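Local coordinates for topoisomerase I-like protein (Leishmania donovani, PDB 2B9S) that relaxes supercoiled DNA with its partner subunit, as expected of a type IB topoisomerase, by nicking and resealing one strand, and is captured here with vanadate and nicked DNA, at residues D[183-188]-D[205-210]; D[24-29]-D[190-195]; D[150-155]-D[229-234]. All coordinates share one frame; numbering follows the deposited sequence.

Interaction 1: residues D[183-188]-D[205-210]; sequences DITINI and AVQHDH
Asn-187 and Gln-207 face each other across two parallel strands, and the Asn-187 side-chain amide is gripped by three bonds from the facing segment. Its OD1 takes two donors from different directions: Asp-209 N lies in the carbonyl plane on a lone pair at 2.9 Å, whereas Gln-207 NE2 stands well above that plane at 3.1 Å. The two amide planes are turned 81° apart, yet OD1 lies within the plane of the Gln-207 amide. On the other side of the Asn-187 group, ND2 reaches Asp-209 O at 3.2 Å, so the asparagine grips both backbone polar atoms of Asp-209; ND2 also bonds Trp-214 O, which fixes the rotation of the amide. A chi1 of -168° swings CG of Asn-187 away from the backbone N and carries the group across toward the loop that follows Gln-207. In the same packed part Val-206, on the sheet face that also carries Ile-186, puts CG1 beside Ile-188 CG2 at 4.0 Å.

Strands 185-187 and 205-207 run parallel, 16° apart, with 205-207 at the border of a mixed sheet. Ile-186 lies between two backbone bonds, its N to Ala-205 O and its O from Gln-207 N. The pattern continues with Ile-188 N to Gln-207 O, after which His-208 ND1 takes over at the strand end, donating to Ile-188 O at 2.8 Å from above the carbonyl plane.

The Ala-205 end is looser and more exposed. There Thr-185 CG2 comes only to 4.1 Å from Ala-205 CB, and it approaches Gln-207 OE1 at 3.7 Å.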
ATOM      1  N   ASP D 183       0.690   8.659  22.529  1.00 30.66           N
ATOM      2  CA  ASP D 183       1.217   7.678  21.574  1.00 30.31           C
ATOM      3  C   ASP D 183       1.902   8.356  20.382  1.00 29.80           C
ATOM      4  O   ASP D 183       2.715   7.736  19.690  1.00 31.69           O
ATOM      5  CB  ASP D 183       0.069   6.774  21.075  1.00 32.00           C
ATOM      6  CG  ASP D 183      -0.590   5.975  22.198  1.00 31.55           C
ATOM      7  OD1 ASP D 183       0.142   5.462  23.060  1.00 33.26           O
ATOM      8  OD2 ASP D 183      -1.835   5.848  22.225  1.00 30.33           O
ATOM      9  N   ILE D 184       1.570   9.633  20.165  1.00 29.42           N
ATOM     10  CA  ILE D 184       1.926  10.380  18.947  1.00 27.75           C
ATOM     11  C   ILE D 184       3.143  11.288  19.122  1.00 26.77           C
ATOM     12  O   ILE D 184       3.211  12.109  20.049  1.00 26.00           O
ATOM     13  CB  ILE D 184       0.713  11.182  18.413  1.00 27.63           C
ATOM     14  CG1 ILE D 184      -0.411  10.211  18.036  1.00 27.35           C
ATOM     15  CG2 ILE D 184       1.088  12.051  17.193  1.00 25.85           C
ATOM     16  CD1 ILE D 184      -1.787  10.833  17.959  1.00 28.02           C
ATOM     17  N   THR D 185       4.113  11.092  18.231  1.00 26.79           N
ATOM     18  CA  THR D 185       5.309  11.935  18.134  1.00 24.48           C
ATOM     19  C   THR D 185       5.038  12.960  17.037  1.00 24.94           C
ATOM     20  O   THR D 185       4.637  12.611  15.921  1.00 22.77           O
ATOM     21  CB  THR D 185       6.582  11.093  17.823  1.00 23.62           C
ATOM     22  OG1 THR D 185       6.785  10.136  18.873  1.00 23.03           O
ATOM     23  CG2 THR D 185       7.835  11.963  17.720  1.00 21.89           C
ATOM     24  N   ILE D 186       5.230  14.226  17.381  1.00 26.01           N
ATOM     25  CA  ILE D 186       5.071  15.336  16.443  1.00 25.73           C
ATOM     26  C   ILE D 186       6.433  15.695  15.850  1.00 25.64           C
ATOM     27  O   ILE D 186       7.425  15.842  16.571  1.00 25.32           O
ATOM     28  CB  ILE D 186       4.402  16.551  17.147  1.00 25.02           C
ATOM     29  CG1 ILE D 186       2.945  16.223  17.528  1.00 24.52           C
ATOM     30  CG2 ILE D 186       4.506  17.807  16.293  1.00 28.66           C
ATOM     31  CD1 ILE D 186       1.899  16.323  16.404  1.00 24.05           C
ATOM     32  N   ASN D 187       6.486  15.774  14.522  1.00 26.30           N
ATOM     33  CA  ASN D 187       7.673  16.274  13.830  1.00 24.53           C
ATOM     34  C   ASN D 187       7.333  17.608  13.186  1.00 26.12           C
ATOM     35  O   ASN D 187       6.433  17.685  12.342  1.00 24.90           O
ATOM     36  CB  ASN D 187       8.179  15.302  12.764  1.00 23.19           C
ATOM     37  CG  ASN D 187       9.559  15.668  12.252  1.00 20.41           C
ATOM     38  OD1 ASN D 187      10.496  15.758  13.021  1.00 17.95           O
ATOM     39  ND2 ASN D 187       9.685  15.864  10.953  1.00 19.18           N
ATOM     40  N   ILE D 188       8.063  18.645  13.599  1.00 26.97           N
ATOM     41  CA  ILE D 188       7.783  20.032  13.215  1.00 28.21           C
ATOM     42  C   ILE D 188       9.072  20.894  13.235  1.00 29.07           C
ATOM     43  O   ILE D 188      10.099  20.456  13.764  1.00 28.70           O
ATOM     44  CB  ILE D 188       6.676  20.605  14.148  1.00 27.19           C
ATOM     45  CG1 ILE D 188       5.913  21.749  13.471  1.00 27.00           C
ATOM     46  CG2 ILE D 188       7.218  20.873  15.563  1.00 25.63           C
ATOM     47  CD1 ILE D 188       4.642  22.122  14.147  1.00 24.16           C
ATOM     48  N   ALA D 205       6.315  13.056  22.283  1.00 30.99           N
ATOM     49  CA  ALA D 205       7.557  13.750  22.022  1.00 31.11           C
ATOM     50  C   ALA D 205       7.295  14.763  20.915  1.00 30.50           C
ATOM     51  O   ALA D 205       6.368  14.595  20.116  1.00 28.18           O
ATOM     52  CB  ALA D 205       8.670  12.752  21.604  1.00 30.96           C
ATOM     53  N   VAL D 206       8.092  15.832  20.903  1.00 31.37           N
ATOM     54  CA  VAL D 206       8.077  16.826  19.824  1.00 30.40           C
ATOM     55  C   VAL D 206       9.523  16.884  19.359  1.00 31.24           C
ATOM     56  O   VAL D 206      10.436  17.055  20.154  1.00 33.36           O
ATOM     57  CB  VAL D 206       7.546  18.219  20.295  1.00 30.60           C
ATOM     58  CG1 VAL D 206       7.561  19.232  19.169  1.00 30.50           C
ATOM     59  CG2 VAL D 206       6.128  18.108  20.857  1.00 30.46           C
ATOM     60  N   GLN D 207       9.732  16.645  18.076  1.00 31.44           N
ATOM     61  CA  GLN D 207      11.064  16.645  17.498  1.00 28.48           C
ATOM     62  C   GLN D 207      11.068  17.552  16.263  1.00 28.75           C
ATOM     63  O   GLN D 207      10.011  18.050  15.816  1.00 26.74           O
ATOM     64  CB  GLN D 207      11.504  15.217  17.144  1.00 28.21           C
ATOM     65  CG  GLN D 207      10.580  14.515  16.122  1.00 26.48           C
ATOM     66  CD  GLN D 207      11.126  13.197  15.652  1.00 25.13           C
ATOM     67  OE1 GLN D 207      11.316  12.282  16.453  1.00 24.32           O
ATOM     68  NE2 GLN D 207      11.384  13.083  14.345  1.00 23.59           N
ATOM     69  N   HIS D 208      12.268  17.761  15.731  1.00 28.49           N
ATOM     70  CA  HIS D 208      12.510  18.727  14.675  1.00 27.82           C
ATOM     71  C   HIS D 208      13.490  18.121  13.708  1.00 28.78           C
ATOM     72  O   HIS D 208      14.584  18.672  13.501  1.00 28.90           O
ATOM     73  CB  HIS D 208      13.082  20.042  15.268  1.00 26.96           C
ATOM     74  CG  HIS D 208      12.336  20.529  16.470  1.00 24.83           C
ATOM     75  ND1 HIS D 208      11.043  20.999  16.395  1.00 23.67           N
ATOM     76  CD2 HIS D 208      12.673  20.553  17.782  1.00 24.36           C
ATOM     77  CE1 HIS D 208      10.622  21.316  17.609  1.00 23.46           C
ATOM     78  NE2 HIS D 208      11.595  21.066  18.466  1.00 24.41           N
ATOM     79  N   ASP D 209      13.093  16.996  13.108  1.00 28.23           N
ATOM     80  CA  ASP D 209      13.972  16.223  12.217  1.00 30.03           C
ATOM     81  C   ASP D 209      13.776  16.666  10.758  1.00 29.87           C
ATOM     82  O   ASP D 209      12.745  16.370  10.134  1.00 30.71           O
ATOM     83  CB  ASP D 209      13.742  14.700  12.416  1.00 29.60           C
ATOM     84  CG  ASP D 209      14.777  13.819  11.689  1.00 30.97           C
ATOM     85  OD1 ASP D 209      15.678  14.341  10.994  1.00 31.28           O
ATOM     86  OD2 ASP D 209      14.689  12.573  11.808  1.00 30.43           O
ATOM     87  N   HIS D 210      14.768  17.388  10.238  1.00 29.21           N
ATOM     88  CA  HIS D 210      14.747  17.943   8.867  1.00 28.90           C
ATOM     89  C   HIS D 210      15.062  16.882   7.806  1.00 27.63           C
ATOM     90  O   HIS D 210      14.983  17.155   6.607  1.00 26.82           O
ATOM     91  CB  HIS D 210      15.759  19.097   8.719  1.00 29.96           C
ATOM     92  CG  HIS D 210      15.427  20.344   9.499  1.00 30.64           C
ATOM     93  ND1 HIS D 210      14.960  21.498   8.902  1.00 30.26           N
ATOM     94  CD2 HIS D 210      15.560  20.635  10.816  1.00 30.77           C
ATOM     95  CE1 HIS D 210      14.788  22.431   9.820  1.00 30.56           C
ATOM     96  NE2 HIS D 210      15.146  21.933  10.989  1.00 29.95           N
TER

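Interaction 2: residues D[24-29]-D[190-195]; sequences TLAHNG and ETAEVP
Pro-195 and His-27 meet obliquely: CG of the proline ring is 4.2 Å from His-27 CE1, approaching neither squarely over the imidazole face nor at its edge. The same CG presses against the backbone, 3.4 Å from Gly-29 N and 3.6 Å from His-27 O, so the pyrrolidine ring fits into the bend at residues 27-29. A chi1 of 63°, with CG between the backbone N and the carbonyl carbon, turns the imidazole back so that its ND1 edge faces Gly-29. ND1 then accepts from Gly-29 N at 3.1 Å, close to the ring plane, while NE2 donates to Asn-187 O; bonds at both nitrogens hold the ring's rotation.

At the other end, Ala-192 turns its methyl toward the first segment, with CB 3.4 Å from Leu-25 O and 4.3 Å from Ala-26 CB. Between these two points of packing the backbones are joined through a water, which donates to Glu-193 O at 2.7 Å and, at greater length, to His-27 O.

Strand 25-26 is an outer strand of a small antiparallel sheet beside strand 142-145, where Ala-26 pairs with Val-144; segment 190-195 belongs to the loop joining strands 185-187 and 205-207 of the neighbouring mixed sheet.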
ATOM      1  N   THR D  24      11.842  24.822   6.817  1.00 30.20           N
ATOM      2  CA  THR D  24      10.779  25.179   7.739  1.00 30.49           C
ATOM      3  C   THR D  24       9.567  24.269   7.545  1.00 29.27           C
ATOM      4  O   THR D  24       9.228  23.878   6.420  1.00 28.93           O
ATOM      5  CB  THR D  24      10.332  26.659   7.589  1.00 30.92           C
ATOM      6  OG1 THR D  24       9.899  26.894   6.248  1.00 30.73           O
ATOM      7  CG2 THR D  24      11.457  27.633   7.958  1.00 30.77           C
ATOM      8  N   LEU D  25       8.915  23.959   8.655  1.00 28.27           N
ATOM      9  CA  LEU D  25       7.716  23.160   8.649  1.00 27.54           C
ATOM     10  C   LEU D  25       6.757  23.600   9.747  1.00 26.07           C
ATOM     11  O   LEU D  25       7.099  23.588  10.920  1.00 28.24           O
ATOM     12  CB  LEU D  25       8.076  21.663   8.773  1.00 26.64           C
ATOM     13  CG  LEU D  25       6.998  20.588   8.686  1.00 25.83           C
ATOM     14  CD1 LEU D  25       6.095  20.743   7.449  1.00 25.58           C
ATOM     15  CD2 LEU D  25       7.672  19.214   8.745  1.00 26.74           C
ATOM     16  N   ALA D  26       5.554  23.971   9.341  1.00 27.09           N
ATOM     17  CA  ALA D  26       4.491  24.364  10.243  1.00 28.25           C
ATOM     18  C   ALA D  26       3.214  23.579   9.938  1.00 28.14           C
ATOM     19  O   ALA D  26       2.820  23.430   8.776  1.00 30.69           O
ATOM     20  CB  ALA D  26       4.224  25.876  10.122  1.00 28.54           C
ATOM     21  N   HIS D  27       2.553  23.089  10.983  1.00 29.09           N
ATOM     22  CA  HIS D  27       1.297  22.348  10.820  1.00 28.75           C
ATOM     23  C   HIS D  27       0.562  22.315  12.141  1.00 28.88           C
ATOM     24  O   HIS D  27       1.131  22.630  13.180  1.00 29.99           O
ATOM     25  CB  HIS D  27       1.539  20.917  10.270  1.00 27.11           C
ATOM     26  CG  HIS D  27       2.347  20.041  11.183  1.00 26.39           C
ATOM     27  ND1 HIS D  27       1.779  19.287  12.193  1.00 23.45           N
ATOM     28  CD2 HIS D  27       3.682  19.810  11.243  1.00 23.96           C
ATOM     29  CE1 HIS D  27       2.731  18.638  12.838  1.00 23.98           C
ATOM     30  NE2 HIS D  27       3.893  18.933  12.280  1.00 24.34           N
ATOM     31  N   ASN D  28      -0.702  21.920  12.089  1.00 31.83           N
ATOM     32  CA  ASN D  28      -1.585  21.916  13.251  1.00 34.92           C
ATOM     33  C   ASN D  28      -1.831  20.555  13.914  1.00 34.37           C
ATOM     34  O   ASN D  28      -2.765  20.420  14.701  1.00 34.29           O
ATOM     35  CB  ASN D  28      -2.932  22.522  12.841  1.00 37.59           C
ATOM     36  CG  ASN D  28      -2.812  23.980  12.445  1.00 38.76           C
ATOM     37  OD1 ASN D  28      -2.204  24.773  13.161  1.00 40.57           O
ATOM     38  ND2 ASN D  28      -3.387  24.338  11.318  1.00 38.05           N
ATOM     39  N   GLY D  29      -1.005  19.559  13.589  1.00 33.48           N
ATOM     40  CA  GLY D  29      -1.123  18.224  14.179  1.00 30.46           C
ATOM     41  C   GLY D  29      -2.223  17.396  13.549  1.00 29.27           C
ATOM     42  O   GLY D  29      -2.452  17.453  12.343  1.00 29.34           O
ATOM     43  N   GLU D 190      11.738  23.761  14.406  1.00 31.92           N
ATOM     44  CA  GLU D 190      12.184  24.348  15.690  1.00 32.57           C
ATOM     45  C   GLU D 190      11.489  25.670  16.065  1.00 33.04           C
ATOM     46  O   GLU D 190      11.290  25.958  17.236  1.00 32.64           O
ATOM     47  CB  GLU D 190      13.695  24.641  15.683  1.00 34.22           C
ATOM     48  CG  GLU D 190      14.595  23.622  15.043  1.00 37.24           C
ATOM     49  CD  GLU D 190      14.648  23.763  13.537  1.00 36.64           C
ATOM     50  OE1 GLU D 190      15.469  24.558  13.007  1.00 36.26           O
ATOM     51  OE2 GLU D 190      13.851  23.066  12.889  1.00 36.35           O
ATOM     52  N   THR D 191      11.162  26.487  15.069  1.00 33.61           N
ATOM     53  CA  THR D 191      10.631  27.824  15.315  1.00 32.19           C
ATOM     54  C   THR D 191       9.124  27.887  15.101  1.00 33.33           C
ATOM     55  O   THR D 191       8.534  28.957  15.241  1.00 33.74           O
ATOM     56  CB  THR D 191      11.316  28.912  14.399  1.00 32.66           C
ATOM     57  OG1 THR D 191      10.951  28.709  13.023  1.00 33.47           O
ATOM     58  CG2 THR D 191      12.826  28.882  14.523  1.00 30.90           C
ATOM     59  N   ALA D 192       8.503  26.755  14.757  1.00 33.14           N
ATOM     60  CA  ALA D 192       7.062  26.733  14.493  1.00 33.81           C
ATOM     61  C   ALA D 192       6.245  26.733  15.783  1.00 35.18           C
ATOM     62  O   ALA D 192       6.735  26.344  16.849  1.00 34.80           O
ATOM     63  CB  ALA D 192       6.673  25.554  13.619  1.00 31.34           C
ATOM     64  N   GLU D 193       5.001  27.183  15.673  1.00 35.28           N
ATOM     65  CA  GLU D 193       4.020  26.953  16.724  1.00 39.73           C
ATOM     66  C   GLU D 193       3.685  25.442  16.843  1.00 38.75           C
ATOM     67  O   GLU D 193       3.290  24.810  15.854  1.00 36.65           O
ATOM     68  CB  GLU D 193       2.771  27.755  16.412  1.00 42.53           C
ATOM     69  CG  GLU D 193       2.020  28.202  17.624  1.00 50.48           C
ATOM     70  CD  GLU D 193       0.853  29.099  17.263  1.00 54.09           C
ATOM     71  OE1 GLU D 193       1.042  29.999  16.402  1.00 55.09           O
ATOM     72  OE2 GLU D 193      -0.250  28.895  17.836  1.00 56.67           O
ATOM     73  N   VAL D 194       3.865  24.880  18.041  1.00 38.24           N
ATOM     74  CA  VAL D 194       3.606  23.458  18.293  1.00 36.92           C
ATOM     75  C   VAL D 194       2.100  23.209  18.460  1.00 36.49           C
ATOM     76  O   VAL D 194       1.454  23.898  19.250  1.00 35.24           O
ATOM     77  CB  VAL D 194       4.399  22.930  19.540  1.00 37.23           C
ATOM     78  CG1 VAL D 194       4.032  21.474  19.869  1.00 36.68           C
ATOM     79  CG2 VAL D 194       5.902  23.020  19.310  1.00 36.06           C
ATOM     80  N   PRO D 195       1.529  22.230  17.699  1.00 36.48           N
ATOM     81  CA  PRO D 195       0.122  21.819  17.897  1.00 35.22           C
ATOM     82  C   PRO D 195      -0.188  21.610  19.378  1.00 34.17           C
ATOM     83  O   PRO D 195       0.628  21.050  20.101  1.00 33.51           O
ATOM     84  CB  PRO D 195       0.047  20.483  17.147  1.00 34.49           C
ATOM     85  CG  PRO D 195       1.062  20.577  16.108  1.00 34.11           C
ATOM     86  CD  PRO D 195       2.163  21.464  16.604  1.00 35.08           C
TER
HETATM   87  O   HOH W   1       2.839  25.403  13.213  1.00 34.83           O

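Interaction 3: residues D[150-155]-D[229-234]; sequences EQVANF and VMLAPS
Val-152 and Val-229 form the apolar centre, their CG1 methyls 3.5 Å apart and the two side chains slanting across each other. A chi1 near 180° in both valines (-174° in Val-152) points CG1 away from the backbone N and turns both methyls into the contact. Nearby, Leu-231 CD1 packs at 3.7 Å on Glu-150 CB, the two chains crossing at about a right angle, and Ala-232 CB rests on Gln-151 CB at the same separation.

Around these groups the backbones bind each other through a single bridge between Val-152 and Leu-231. Ala-232 N donates almost straight to Gln-151 O, although it stands above that carbonyl's plane, while Ala-153 N bonds Met-230 O from within the carbonyl plane at 2.9 Å. Farther along, Asn-154 acts in place of a backbone carbonyl: its OD1 accepts from Met-230 N at 3.2 Å, and its ND2 bonds Tyr-228 O, so one amide serves both sides of Val-229.

The opposite polar edge is built round a water that accepts from Gln-151 N at 2.9 Å, donates to Glu-150 OE1 and bonds Ser-234 OG. The Glu-150 carboxylate also bonds Ser-236 through OE2.

The contact thus joins the end of strand 148-151 to the linker between strand 226-229 and helix 236-266, with Leu-231 packing on Val-237 of that helix and on Cys-143 and Trp-145 of strand 142-145, and Met-230 on a cytosine base of the bound DNA.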
ATOM      1  N   GLU D 150       0.881  23.149   1.502  1.00 42.93           N
ATOM      2  CA  GLU D 150       0.690  21.806   0.950  1.00 39.81           C
ATOM      3  C   GLU D 150      -0.445  21.094   1.680  1.00 38.71           C
ATOM      4  O   GLU D 150      -0.643  21.288   2.878  1.00 38.36           O
ATOM      5  CB  GLU D 150       1.978  20.971   1.035  1.00 37.70           C
ATOM      6  CG  GLU D 150       3.248  21.657   0.518  1.00 36.06           C
ATOM      7  CD  GLU D 150       3.455  21.558  -1.001  1.00 36.45           C
ATOM      8  OE1 GLU D 150       2.533  21.164  -1.748  1.00 34.17           O
ATOM      9  OE2 GLU D 150       4.565  21.906  -1.455  1.00 37.93           O
ATOM     10  N   GLN D 151      -1.205  20.290   0.947  1.00 38.86           N
ATOM     11  CA  GLN D 151      -2.207  19.433   1.571  1.00 38.25           C
ATOM     12  C   GLN D 151      -1.519  18.309   2.368  1.00 35.39           C
ATOM     13  O   GLN D 151      -0.490  17.791   1.954  1.00 29.37           O
ATOM     14  CB  GLN D 151      -3.147  18.842   0.522  1.00 39.87           C
ATOM     15  CG  GLN D 151      -4.543  19.388   0.600  1.00 45.71           C
ATOM     16  CD  GLN D 151      -5.365  19.129  -0.659  1.00 47.74           C
ATOM     17  OE1 GLN D 151      -4.869  18.578  -1.642  1.00 49.21           O
ATOM     18  NE2 GLN D 151      -6.630  19.536  -0.629  1.00 48.63           N
ATOM     19  N   VAL D 152      -2.095  17.994   3.522  1.00 35.03           N
ATOM     20  CA  VAL D 152      -1.730  16.840   4.344  1.00 35.45           C
ATOM     21  C   VAL D 152      -2.699  15.691   3.999  1.00 35.81           C
ATOM     22  O   VAL D 152      -3.899  15.922   3.815  1.00 36.56           O
ATOM     23  CB  VAL D 152      -1.825  17.198   5.822  1.00 33.30           C
ATOM     24  CG1 VAL D 152      -1.321  16.080   6.680  1.00 32.27           C
ATOM     25  CG2 VAL D 152      -1.036  18.469   6.091  1.00 33.49           C
ATOM     26  N   ALA D 153      -2.183  14.467   3.878  1.00 35.71           N
ATOM     27  CA  ALA D 153      -3.016  13.353   3.399  1.00 36.20           C
ATOM     28  C   ALA D 153      -3.853  12.672   4.485  1.00 36.74           C
ATOM     29  O   ALA D 153      -5.083  12.688   4.415  1.00 39.19           O
ATOM     30  CB  ALA D 153      -2.193  12.328   2.597  1.00 34.56           C
ATOM     31  N   ASN D 154      -3.206  12.080   5.484  1.00 35.99           N
ATOM     32  CA  ASN D 154      -3.926  11.270   6.479  1.00 33.07           C
ATOM     33  C   ASN D 154      -3.885  11.885   7.889  1.00 30.84           C
ATOM     34  O   ASN D 154      -3.464  11.235   8.852  1.00 29.76           O
ATOM     35  CB  ASN D 154      -3.415   9.810   6.467  1.00 32.15           C
ATOM     36  CG  ASN D 154      -1.908   9.707   6.735  1.00 33.97           C
ATOM     37  OD1 ASN D 154      -1.103  10.424   6.125  1.00 35.30           O
ATOM     38  ND2 ASN D 154      -1.521   8.820   7.653  1.00 32.77           N
ATOM     39  N   PHE D 155      -4.328  13.142   7.998  1.00 30.04           N
ATOM     40  CA  PHE D 155      -4.346  13.877   9.283  1.00 27.85           C
ATOM     41  C   PHE D 155      -5.372  13.337  10.298  1.00 26.62           C
ATOM     42  O   PHE D 155      -5.268  13.618  11.488  1.00 25.70           O
ATOM     43  CB  PHE D 155      -4.592  15.367   9.050  1.00 27.11           C
ATOM     44  CG  PHE D 155      -5.871  15.657   8.319  1.00 27.09           C
ATOM     45  CD1 PHE D 155      -5.867  15.843   6.931  1.00 26.80           C
ATOM     46  CD2 PHE D 155      -7.085  15.727   9.010  1.00 24.74           C
ATOM     47  CE1 PHE D 155      -7.063  16.100   6.256  1.00 27.56           C
ATOM     48  CE2 PHE D 155      -8.276  15.971   8.349  1.00 24.58           C
ATOM     49  CZ  PHE D 155      -8.278  16.171   6.974  1.00 27.07           C
ATOM     50  N   VAL D 229       1.644  10.393   9.518  1.00 27.22           N
ATOM     51  CA  VAL D 229       0.949  11.440   8.794  1.00 27.40           C
ATOM     52  C   VAL D 229       1.941  12.070   7.817  1.00 27.71           C
ATOM     53  O   VAL D 229       2.992  12.578   8.209  1.00 29.30           O
ATOM     54  CB  VAL D 229       0.393  12.500   9.747  1.00 25.94           C
ATOM     55  CG1 VAL D 229      -0.331  13.576   8.964  1.00 24.96           C
ATOM     56  CG2 VAL D 229      -0.530  11.862  10.771  1.00 23.65           C
ATOM     57  N   MET D 230       1.610  12.003   6.538  1.00 30.53           N
ATOM     58  CA  MET D 230       2.476  12.533   5.478  1.00 32.61           C
ATOM     59  C   MET D 230       1.692  13.449   4.514  1.00 32.02           C
ATOM     60  O   MET D 230       0.459  13.549   4.606  1.00 32.02           O
ATOM     61  CB  MET D 230       3.189  11.363   4.759  1.00 33.62           C
ATOM     62  CG  MET D 230       4.339  10.732   5.619  1.00 33.32           C
ATOM     63  SD  MET D 230       5.347   9.558   4.722  1.00 37.49           S
ATOM     64  CE  MET D 230       6.483   8.835   5.941  1.00 34.09           C
ATOM     65  N   LEU D 231       2.398  14.111   3.591  1.00 32.41           N
ATOM     66  CA  LEU D 231       1.750  15.043   2.636  1.00 31.05           C
ATOM     67  C   LEU D 231       0.951  14.329   1.552  1.00 28.76           C
ATOM     68  O   LEU D 231       1.156  13.152   1.313  1.00 27.93           O
ATOM     69  CB  LEU D 231       2.758  16.038   2.023  1.00 31.70           C
ATOM     70  CG  LEU D 231       3.554  16.972   2.952  1.00 32.39           C
ATOM     71  CD1 LEU D 231       4.124  18.147   2.186  1.00 33.39           C
ATOM     72  CD2 LEU D 231       2.733  17.484   4.106  1.00 32.34           C
ATOM     73  N   ALA D 232       0.008  15.046   0.945  1.00 27.10           N
ATOM     74  CA  ALA D 232      -0.803  14.532  -0.147  1.00 27.90           C
ATOM     75  C   ALA D 232       0.051  14.372  -1.404  1.00 28.03           C
ATOM     76  O   ALA D 232       1.076  15.028  -1.536  1.00 28.77           O
ATOM     77  CB  ALA D 232      -1.984  15.462  -0.408  1.00 27.40           C
ATOM     78  N   PRO D 233      -0.356  13.480  -2.327  1.00 29.33           N
ATOM     79  CA  PRO D 233       0.427  13.262  -3.558  1.00 30.16           C
ATOM     80  C   PRO D 233       0.571  14.520  -4.436  1.00 32.51           C
ATOM     81  O   PRO D 233       1.537  14.615  -5.204  1.00 29.33           O
ATOM     82  CB  PRO D 233      -0.342  12.151  -4.292  1.00 29.82           C
ATOM     83  CG  PRO D 233      -1.306  11.575  -3.291  1.00 28.16           C
ATOM     84  CD  PRO D 233      -1.553  12.620  -2.252  1.00 27.82           C
ATOM     85  N   SER D 234      -0.369  15.470  -4.294  1.00 35.92           N
ATOM     86  CA  SER D 234      -0.306  16.799  -4.951  1.00 38.01           C
ATOM     87  C   SER D 234       0.811  17.712  -4.443  1.00 38.35           C
ATOM     88  O   SER D 234       1.133  18.728  -5.077  1.00 41.09           O
ATOM     89  CB  SER D 234      -1.660  17.535  -4.876  1.00 39.51           C
ATOM     90  OG  SER D 234      -2.020  17.885  -3.543  1.00 42.85           O
TER
HETATM   91  O   HOH W   2      -0.491  19.973  -1.821  1.00 34.39           O

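Overall arrangement
Interactions 1 and 2 touch directly, their centres about 10 Å apart: His-210 NE2 is hydrogen-bonded to Glu-190 OE2 at 2.6 Å, and the loop of interaction 2 continues from the strand of interaction 1. Interaction 3 lies farther off, its centre about 16 Å from that of interaction 1 and about 15 Å from that of interaction 2, with no touch to either. Interactions 2 and 3 nevertheless reach opposite outer strands of one three-stranded sheet, and interaction 1 is nested in the chain loop that interaction 3 closes. All fall essentially within the DNA-binding fragment family region, their nearest atoms about 5, 9 and 4 Å from DNA, whereas the vanadate pocket of Arg-290, Lys-328, Arg-386 and His-429 is formed by later residues.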